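Local atomic coordinates of glycerol dehydrogenase (PDB entry 6CSJ), a protein that catalyses the NAD-dependent oxidation of glycerol and probably related polyols, and in this double mutant has acquired D-lactate dehydrogenase activity. Residues S7-L18 against N146-V156; A118-A126 against N237-E246. The protein carries 2 engineered substitutions. All coordinates share one frame; numbering follows the deposited sequence.

Contact 1 (S7-L18 against N146-V156); sequences SPSKFIQGPDEL and NPTFVIMDTKV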
loop_
_atom_site.group_PDB
_atom_site.type_symbol
_atom_site.label_atom_id
_atom_site.label_comp_id
_atom_site.label_asym_id
_atom_site.label_seq_id
_atom_site.Cartn_x
_atom_site.Cartn_y
_atom_site.Cartn_z
ATOM N N SER A 7 -2.441 -14.865 0.462
ATOM C CA SER A 7 -1.064 -14.436 0.671
ATOM C C SER A 7 -0.226 -14.621 -0.589
ATOM O O SER A 7 -0.527 -15.491 -1.424
ATOM C CB SER A 7 -0.460 -15.266 1.820
ATOM O OG SER A 7 0.917 -15.006 2.035
ATOM N N PRO A 8 0.848 -13.817 -0.724
ATOM C CA PRO A 8 1.927 -14.236 -1.614
ATOM C C PRO A 8 2.436 -15.597 -1.192
ATOM O O PRO A 8 2.326 -15.957 -0.029
ATOM C CB PRO A 8 3.014 -13.180 -1.397
ATOM C CG PRO A 8 2.311 -12.009 -0.812
ATOM C CD PRO A 8 1.145 -12.542 -0.049
ATOM N N SER A 9 2.954 -16.367 -2.138
ATOM C CA SER A 9 3.484 -17.688 -1.827
ATOM C C SER A 9 4.741 -17.576 -0.956
ATOM O O SER A 9 4.972 -18.423 -0.099
ATOM C CB SER A 9 3.772 -18.483 -3.094
ATOM O OG SER A 9 4.088 -19.821 -2.741
ATOM N N LYS A 10 5.537 -16.532 -1.187
ATOM C CA LYS A 10 6.697 -16.227 -0.360
ATOM C C LYS A 10 6.843 -14.718 -0.207
ATOM O O LYS A 10 6.665 -13.976 -1.176
ATOM C CB LYS A 10 7.986 -16.785 -0.972
ATOM C CG LYS A 10 7.966 -18.268 -1.308
ATOM C CD LYS A 10 9.373 -18.796 -1.530
ATOM C CE LYS A 10 9.379 -20.153 -2.219
ATOM N NZ LYS A 10 8.623 -21.230 -1.529
ATOM N N PHE A 11 7.152 -14.278 1.015
ATOM C CA PHE A 11 7.524 -12.891 1.274
ATOM C C PHE A 11 8.939 -12.924 1.852
ATOM O O PHE A 11 9.181 -13.578 2.869
ATOM C CB PHE A 11 6.521 -12.188 2.204
ATOM C CG PHE A 11 7.015 -10.879 2.747
ATOM C CD1 PHE A 11 7.703 -10.847 3.940
ATOM C CD2 PHE A 11 6.812 -9.680 2.063
ATOM C CE1 PHE A 11 8.208 -9.650 4.447
ATOM C CE2 PHE A 11 7.267 -8.484 2.573
ATOM C CZ PHE A 11 7.975 -8.464 3.763
ATOM N N ILE A 12 9.851 -12.206 1.194
ATOM C CA ILE A 12 11.299 -12.337 1.403
ATOM C C ILE A 12 11.879 -10.953 1.672
ATOM O O ILE A 12 11.678 -10.032 0.873
ATOM C CB ILE A 12 11.943 -12.934 0.135
ATOM C CG1 ILE A 12 11.469 -14.374 -0.083
ATOM C CG2 ILE A 12 13.473 -12.879 0.184
ATOM C CD1 ILE A 12 11.395 -14.747 -1.544
ATOM N N GLN A 13 12.597 -10.803 2.782
ATOM C CA GLN A 13 13.082 -9.489 3.200
ATOM C C GLN A 13 14.495 -9.558 3.768
ATOM O O GLN A 13 14.817 -10.451 4.552
ATOM C CB GLN A 13 12.126 -8.888 4.239
ATOM C CG GLN A 13 12.526 -7.506 4.745
ATOM C CD GLN A 13 11.574 -6.953 5.781
ATOM O OE1 GLN A 13 10.366 -7.138 5.688
ATOM N NE2 GLN A 13 12.116 -6.263 6.771
ATOM N N GLY A 14 15.312 -8.581 3.396
ATOM C CA GLY A 14 16.686 -8.498 3.855
ATOM C C GLY A 14 17.482 -7.476 3.058
ATOM O O GLY A 14 17.047 -7.050 1.985
ATOM N N PRO A 15 18.651 -7.066 3.580
ATOM C CA PRO A 15 19.485 -6.122 2.826
ATOM C C PRO A 15 20.152 -6.795 1.623
ATOM O O PRO A 15 20.578 -7.963 1.721
ATOM C CB PRO A 15 20.517 -5.639 3.858
ATOM C CG PRO A 15 20.575 -6.700 4.887
ATOM C CD PRO A 15 19.313 -7.531 4.815
ATOM N N ASP A 16 20.176 -6.087 0.487
ATOM C CA ASP A 16 20.845 -6.546 -0.740
ATOM C C ASP A 16 20.225 -7.825 -1.364
ATOM O O ASP A 16 20.905 -8.591 -2.049
ATOM C CB ASP A 16 22.355 -6.714 -0.460
ATOM C CG ASP A 16 23.239 -6.433 -1.677
ATOM O OD1 ASP A 16 22.773 -5.922 -2.728
ATOM O OD2 ASP A 16 24.442 -6.738 -1.565
ATOM N N GLU A 17 18.930 -8.024 -1.134
ATOM C CA GLU A 17 18.153 -9.142 -1.711
ATOM C C GLU A 17 18.128 -9.189 -3.253
ATOM O O GLU A 17 18.075 -10.281 -3.835
ATOM C CB GLU A 17 16.707 -9.099 -1.185
ATOM C CG GLU A 17 16.173 -10.270 -0.369
ATOM C CD GLU A 17 17.200 -11.153 0.285
ATOM O OE1 GLU A 17 17.556 -12.182 -0.336
ATOM O OE2 GLU A 17 17.620 -10.861 1.421
ATOM N N LEU A 18 18.164 -8.033 -3.915
ATOM C CA LEU A 18 18.209 -7.988 -5.389
ATOM C C LEU A 18 19.475 -8.641 -5.965
ATOM O O LEU A 18 19.450 -9.117 -7.102
ATOM C CB LEU A 18 18.074 -6.550 -5.918
ATOM C CG LEU A 18 16.696 -5.888 -5.772
ATOM C CD1 LEU A 18 16.712 -4.467 -6.305
ATOM C CD2 LEU A 18 15.596 -6.687 -6.450
ATOM N N ASN A 146 -2.548 -13.705 -5.494
ATOM C CA ASN A 146 -1.547 -12.760 -5.028
ATOM C C ASN A 146 -0.230 -13.082 -5.720
ATOM O O ASN A 146 0.018 -14.236 -6.036
ATOM C CB ASN A 146 -1.354 -12.853 -3.516
ATOM C CG ASN A 146 -2.583 -12.440 -2.725
ATOM O OD1 ASN A 146 -3.546 -13.190 -2.634
ATOM N ND2 ASN A 146 -2.541 -11.256 -2.134
ATOM N N PRO A 147 0.627 -12.071 -5.950
ATOM C CA PRO A 147 1.907 -12.325 -6.615
ATOM C C PRO A 147 2.667 -13.462 -5.955
ATOM O O PRO A 147 2.622 -13.600 -4.727
ATOM C CB PRO A 147 2.677 -11.008 -6.437
ATOM C CG PRO A 147 1.901 -10.209 -5.422
ATOM C CD PRO A 147 0.483 -10.650 -5.569
ATOM N N THR A 148 3.351 -14.275 -6.764
ATOM C CA THR A 148 4.017 -15.474 -6.267
ATOM C C THR A 148 5.044 -15.138 -5.166
ATOM O O THR A 148 4.961 -15.694 -4.080
ATOM C CB THR A 148 4.684 -16.269 -7.418
ATOM O OG1 THR A 148 3.877 -16.182 -8.606
ATOM C CG2 THR A 148 4.866 -17.747 -7.041
ATOM N N PHE A 149 5.987 -14.234 -5.450
ATOM C CA PHE A 149 6.975 -13.770 -4.469
ATOM C C PHE A 149 6.888 -12.253 -4.340
ATOM O O PHE A 149 6.724 -11.551 -5.337
ATOM C CB PHE A 149 8.446 -14.056 -4.852
ATOM C CG PHE A 149 8.825 -15.512 -5.025
ATOM C CD1 PHE A 149 8.006 -16.576 -4.638
ATOM C CD2 PHE A 149 10.090 -15.815 -5.545
ATOM C CE1 PHE A 149 8.413 -17.896 -4.826
ATOM C CE2 PHE A 149 10.500 -17.133 -5.723
ATOM C CZ PHE A 149 9.659 -18.174 -5.362
ATOM N N VAL A 150 7.038 -11.770 -3.108
ATOM C CA VAL A 150 7.317 -10.375 -2.830
ATOM C C VAL A 150 8.719 -10.319 -2.210
ATOM O O VAL A 150 8.990 -11.048 -1.253
ATOM C CB VAL A 150 6.279 -9.775 -1.862
ATOM C CG1 VAL A 150 6.578 -8.305 -1.591
ATOM C CG2 VAL A 150 4.879 -9.961 -2.433
ATOM N N ILE A 151 9.593 -9.469 -2.758
ATOM C CA ILE A 151 10.981 -9.349 -2.307
ATOM C C ILE A 151 11.290 -7.916 -1.876
ATOM O O ILE A 151 11.165 -7.000 -2.682
ATOM C CB ILE A 151 11.976 -9.796 -3.406
ATOM C CG1 ILE A 151 11.799 -11.301 -3.672
ATOM C CG2 ILE A 151 13.426 -9.494 -2.988
ATOM C CD1 ILE A 151 12.656 -11.848 -4.787
ATOM N N MET A 152 11.713 -7.741 -0.618
ATOM C CA MET A 152 12.014 -6.424 -0.054
ATOM C C MET A 152 13.526 -6.285 0.193
ATOM O O MET A 152 14.071 -6.852 1.151
ATOM C CB MET A 152 11.246 -6.203 1.264
ATOM C CG MET A 152 9.746 -6.442 1.206
ATOM S SD MET A 152 8.864 -5.517 -0.068
ATOM C CE MET A 152 8.805 -3.866 0.630
ATOM N N ASP A 153 14.197 -5.544 -0.688
ATOM C CA ASP A 153 15.613 -5.224 -0.527
ATOM C C ASP A 153 15.685 -3.991 0.351
ATOM O O ASP A 153 15.492 -2.866 -0.120
ATOM C CB ASP A 153 16.278 -4.973 -1.887
ATOM C CG ASP A 153 17.807 -4.926 -1.809
ATOM O OD1 ASP A 153 18.366 -4.330 -0.860
ATOM O OD2 ASP A 153 18.445 -5.499 -2.714
ATOM N N THR A 154 15.946 -4.207 1.636
ATOM C CA THR A 154 15.867 -3.133 2.623
ATOM C C THR A 154 16.952 -2.078 2.429
ATOM O O THR A 154 16.751 -0.919 2.788
ATOM C CB THR A 154 15.916 -3.692 4.050
ATOM O OG1 THR A 154 17.094 -4.473 4.227
ATOM C CG2 THR A 154 14.713 -4.570 4.288
ATOM N N LYS A 155 18.084 -2.474 1.843
ATOM C CA LYS A 155 19.159 -1.542 1.521
ATOM C C LYS A 155 18.728 -0.581 0.424
ATOM O O LYS A 155 18.916 0.621 0.545
ATOM C CB LYS A 155 20.418 -2.302 1.085
ATOM C CG LYS A 155 21.666 -1.443 0.964
ATOM C CD LYS A 155 22.734 -2.119 0.101
ATOM C CE LYS A 155 24.059 -1.396 0.213
ATOM N NZ LYS A 155 25.193 -2.287 -0.155
ATOM N N VAL A 156 18.139 -1.109 -0.645
ATOM C CA VAL A 156 17.601 -0.264 -1.713
ATOM C C VAL A 156 16.475 0.624 -1.178
ATOM O O VAL A 156 16.466 1.822 -1.456
ATOM C CB VAL A 156 17.124 -1.096 -2.923
ATOM C CG1 VAL A 156 16.372 -0.225 -3.931
ATOM C CG2 VAL A 156 18.310 -1.788 -3.584
#
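Strands 10-14 and 149-153 run side by side in the same direction, their axes 4.7 Å apart at closest approach and turned by only 8°. The bonds alternate as in a regular parallel pair: Lys-10 and Ile-12 each donate to one residue of the partner segment and accept from another, the shortest link being Met-152 N to Ile-12 O at 2.7 Å. Thr-154 N to Gly-14 O closes the ladder where helix 154-158 starts.

On one face the aliphatic chain of Lys-10 lies alongside the Phe-149 ring, its CD 3.5 Å from CE1 of that ring, and Ile-12 rests beside Ile-151. The other face carries Phe-11, whose CG is anti to the backbone N (chi1 167°); this swings the ring toward Met-152, bringing Phe-11 CE2 to 3.5 Å from Met-152 CG. The sulfur approaches the same ring obliquely, a Met-aromatic contact. The Phe-11 ring also meets that of Tyr-239 from helix 228-248.

Past the strands, a type II turn from Gly-14 to Glu-17 folds over the carboxylate of Asp-153. Asp-16 N, at 2.9 Å, and Val-156 N, at 3.2 Å, reach Asp-153 OD1 from opposite faces of its plane, while Leu-18 N meets Asp-153 OD2 at 2.8 Å on the anti side, tilted 32° from the carboxylate plane. Asp-153 is thus the helix N-cap and also holds the turn. With an alanine here, the amides of Asp-16 and Leu-18 would probably lose their acceptor and the first turn of helix 154-158 its side-chain cap.

In the six-stranded parallel sheet, strand 149-153 lies between 10-14 and 111-115, and helices 21-28 and 228-248 pack against the pair, consistent with the Rossmann-like N-terminal domain of iron-containing alcohol dehydrogenases.

Contact 2 (A118-A126 against N237-E246); sequences ASTNAPTSA and NTYLSGIGSE. Engineered in segment 118-126: Asn-121 (natural residue Asp). Engineered in segment 237-246: Ser-245 (natural residue Phe).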
loop_
_atom_site.group_PDB
_atom_site.type_symbol
_atom_site.label_atom_id
_atom_site.label_comp_id
_atom_site.label_asym_id
_atom_site.label_seq_id
_atom_site.Cartn_x
_atom_site.Cartn_y
_atom_site.Cartn_z
ATOM N N ALA A 118 8.617 1.451 0.477
ATOM C CA ALA A 118 7.670 0.759 1.361
ATOM C C ALA A 118 6.655 1.782 1.872
ATOM O O ALA A 118 6.576 2.068 3.063
ATOM C CB ALA A 118 8.399 0.078 2.495
ATOM N N SER A 119 5.873 2.304 0.922
ATOM C CA SER A 119 4.954 3.424 1.130
ATOM C C SER A 119 3.462 3.065 1.089
ATOM O O SER A 119 2.624 3.911 1.404
ATOM C CB SER A 119 5.228 4.489 0.057
ATOM O OG SER A 119 5.014 3.943 -1.235
ATOM N N THR A 120 3.122 1.855 0.651
ATOM C CA THR A 120 1.726 1.410 0.676
ATOM C C THR A 120 1.687 -0.091 0.966
ATOM O O THR A 120 2.715 -0.775 0.915
ATOM C CB THR A 120 0.958 1.688 -0.660
ATOM O OG1 THR A 120 1.253 0.667 -1.648
ATOM C CG2 THR A 120 1.272 3.086 -1.270
ATOM N N ASN A 121 0.489 -0.596 1.244
ATOM C CA ASN A 121 0.279 -2.033 1.421
ATOM C C ASN A 121 -0.213 -2.751 0.139
ATOM O O ASN A 121 -0.668 -3.890 0.203
ATOM C CB ASN A 121 -0.649 -2.297 2.618
ATOM C CG ASN A 121 -2.039 -1.697 2.445
ATOM O OD1 ASN A 121 -2.423 -1.282 1.363
ATOM N ND2 ASN A 121 -2.791 -1.650 3.532
ATOM N N ALA A 122 -0.072 -2.104 -1.016
ATOM C CA ALA A 122 -0.477 -2.702 -2.316
ATOM C C ALA A 122 0.359 -3.900 -2.818
ATOM O O ALA A 122 -0.208 -4.799 -3.425
ATOM C CB ALA A 122 -0.516 -1.620 -3.395
ATOM N N PRO A 123 1.701 -3.911 -2.576
ATOM C CA PRO A 123 2.565 -4.918 -3.204
ATOM C C PRO A 123 2.146 -6.378 -3.073
ATOM O O PRO A 123 2.215 -7.115 -4.061
ATOM C CB PRO A 123 3.896 -4.693 -2.519
ATOM C CG PRO A 123 3.921 -3.225 -2.329
ATOM C CD PRO A 123 2.522 -2.877 -1.907
ATOM N N THR A 124 1.693 -6.788 -1.895
ATOM C CA THR A 124 1.297 -8.183 -1.674
ATOM C C THR A 124 -0.065 -8.539 -2.266
ATOM O O THR A 124 -0.412 -9.721 -2.306
ATOM C CB THR A 124 1.209 -8.505 -0.165
ATOM O OG1 THR A 124 0.307 -7.573 0.469
ATOM C CG2 THR A 124 2.580 -8.418 0.482
ATOM N N SER A 125 -0.842 -7.538 -2.703
ATOM C CA SER A 125 -2.255 -7.742 -3.026
ATOM C C SER A 125 -2.502 -8.274 -4.440
ATOM O O SER A 125 -1.731 -7.987 -5.362
ATOM C CB SER A 125 -3.027 -6.435 -2.848
ATOM O OG SER A 125 -2.747 -5.534 -3.918
ATOM N N ALA A 126 -3.601 -9.017 -4.581
ATOM C CA ALA A 126 -4.065 -9.567 -5.854
ATOM C C ALA A 126 -4.823 -8.506 -6.653
ATOM O O ALA A 126 -6.019 -8.658 -6.934
ATOM C CB ALA A 126 -4.971 -10.775 -5.603
ATOM N N ASN A 237 4.643 -2.456 7.186
ATOM C CA ASN A 237 4.116 -1.678 6.063
ATOM C C ASN A 237 3.702 -2.524 4.860
ATOM O O ASN A 237 2.855 -2.094 4.078
ATOM C CB ASN A 237 5.143 -0.644 5.587
ATOM C CG ASN A 237 5.289 0.531 6.541
ATOM O OD1 ASN A 237 4.741 0.527 7.646
ATOM N ND2 ASN A 237 6.042 1.551 6.115
ATOM N N THR A 238 4.294 -3.708 4.705
ATOM C CA THR A 238 4.123 -4.510 3.498
ATOM C C THR A 238 3.372 -5.816 3.763
ATOM O O THR A 238 2.247 -5.989 3.295
ATOM C CB THR A 238 5.487 -4.781 2.843
ATOM O OG1 THR A 238 6.217 -3.550 2.754
ATOM C CG2 THR A 238 5.309 -5.347 1.437
ATOM N N TYR A 239 3.959 -6.738 4.507
ATOM C CA TYR A 239 3.294 -8.021 4.708
ATOM C C TYR A 239 2.121 -7.897 5.678
ATOM O O TYR A 239 0.994 -8.204 5.316
ATOM C CB TYR A 239 4.259 -9.099 5.186
ATOM C CG TYR A 239 3.657 -10.487 5.124
ATOM C CD1 TYR A 239 3.610 -11.173 3.918
ATOM C CD2 TYR A 239 3.122 -11.111 6.246
ATOM C CE1 TYR A 239 3.036 -12.426 3.809
ATOM C CE2 TYR A 239 2.563 -12.397 6.147
ATOM C CZ TYR A 239 2.524 -13.038 4.914
ATOM O OH TYR A 239 1.978 -14.289 4.757
ATOM N N LEU A 240 2.394 -7.427 6.893
ATOM C CA LEU A 240 1.384 -7.385 7.956
ATOM C C LEU A 240 0.171 -6.550 7.544
ATOM O O LEU A 240 -0.974 -7.000 7.680
ATOM C CB LEU A 240 1.957 -6.811 9.255
ATOM C CG LEU A 240 3.194 -7.442 9.889
ATOM C CD1 LEU A 240 3.512 -6.767 11.220
ATOM C CD2 LEU A 240 3.002 -8.942 10.060
ATOM N N SER A 241 0.437 -5.337 7.056
ATOM C CA SER A 241 -0.611 -4.440 6.581
ATOM C C SER A 241 -1.286 -4.958 5.297
ATOM O O SER A 241 -2.485 -4.758 5.109
ATOM C CB SER A 241 -0.037 -3.047 6.318
ATOM O OG SER A 241 -1.037 -2.159 5.860
ATOM N N GLY A 242 -0.507 -5.590 4.414
ATOM C CA GLY A 242 -1.025 -6.172 3.183
ATOM C C GLY A 242 -2.009 -7.306 3.405
ATOM O O GLY A 242 -3.123 -7.276 2.870
ATOM N N ILE A 243 -1.612 -8.294 4.203
ATOM C CA ILE A 243 -2.508 -9.413 4.547
ATOM C C ILE A 243 -3.646 -8.900 5.443
ATOM O O ILE A 243 -4.808 -9.286 5.274
ATOM C CB ILE A 243 -1.772 -10.592 5.249
ATOM C CG1 ILE A 243 -0.554 -11.075 4.436
ATOM C CG2 ILE A 243 -2.729 -11.754 5.504
ATOM C CD1 ILE A 243 -0.788 -11.247 2.948
ATOM N N GLY A 244 -3.304 -8.018 6.382
ATOM C CA GLY A 244 -4.272 -7.446 7.303
ATOM C C GLY A 244 -5.413 -6.720 6.620
ATOM O O GLY A 244 -6.563 -6.890 7.011
ATOM N N SER A 245 -5.112 -5.908 5.608
ATOM C CA SER A 245 -6.168 -5.153 4.941
ATOM C C SER A 245 -6.904 -5.995 3.895
ATOM O O SER A 245 -8.134 -6.006 3.880
ATOM C CB SER A 245 -5.661 -3.830 4.368
ATOM O OG SER A 245 -4.585 -4.045 3.499
ATOM N N GLU A 246 -6.175 -6.720 3.055
ATOM C CA GLU A 246 -6.808 -7.543 2.021
ATOM C C GLU A 246 -7.619 -8.714 2.589
ATOM O O GLU A 246 -8.691 -9.000 2.070
ATOM C CB GLU A 246 -5.775 -8.060 1.002
ATOM C CG GLU A 246 -6.401 -8.730 -0.219
ATOM C CD GLU A 246 -5.374 -9.363 -1.147
ATOM O OE1 GLU A 246 -4.571 -10.210 -0.683
ATOM O OE2 GLU A 246 -5.384 -9.030 -2.356
HETATM O O HOH W 1 2.043 -5.185 0.438
HETATM O O HOH W 2 -2.516 -8.336 0.349
#
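Ser-241 OG has two hydrogen-bond partners: Asn-121 ND2 donates to it across the contact at 3.0 Å, and Thr-175 OG1 is hydrogen-bonded to it from outside the two segments. The contact seats the loop that follows strand 111-115 of the Rossmann-like domain on helix 228-248 of the helical part of the chain.

Both Asn-121 and Ser-245 are engineered residues. The first torsion of Asn-121 puts CG between its backbone N and carbonyl carbon (chi1 62°), which lays the amide against the helix, with Ser-241 OG only 13° out of the amide plane. Ser-245 OG is equally near ND2, but the angle is poor for a bond; instead it donates to Ser-241 O at 2.7 Å, doubling the acceptance of a carbonyl that also takes Ser-245 N.

Farther along the helix toward its start, Asn-237 ND2 donates to Ala-118 O, and its OD1 is held by Gln-210. The loop is shaped by its own bonds: Thr-120 OG1 accepts from Ala-122 N in an ST turn, and a type I turn runs from Ala-122 to Ser-125. Water 1 bridges loop and helix, accepting from Thr-124 N and donating to Thr-238 O, with a weak bond to Asn-121 O.

At the far end the extended chain of Glu-246 receives Ala-126 N on the syn side of OE2, at 2.9 Å, while OE1 binds Asn-146. Water 2 is hydrogen-bonded to Thr-124 OG1 at 2.9 Å and donates weakly to Gly-242 O and Glu-246 OE1. Gly-242 has no beta carbon, which allows Thr-124 OG1 to lie 3.3 Å from Gly-242 CA.

Overall arrangement
Contact 1 is partly buried, its centre about 15 Å from the centre of the chain; the centre of contact 2 lies about 5 Å from it, and none of its residues is exposed. Contact 1 joins two strands of one domain by a regular backbone ladder, largely apolar packing on its faces and one buried carboxylate at its end. Contact 2 joins a loop to a helix through scattered side-chain bonds and bridging waters. The two meet: Asn-146 ND2 lies 2.6 Å from Thr-124 O and 2.7 Å from Glu-246 OE1, probable hydrogen bonds. Helix 228-248 packs on the face that carries Phe-11 and Met-152, through Tyr-239 and Thr-238.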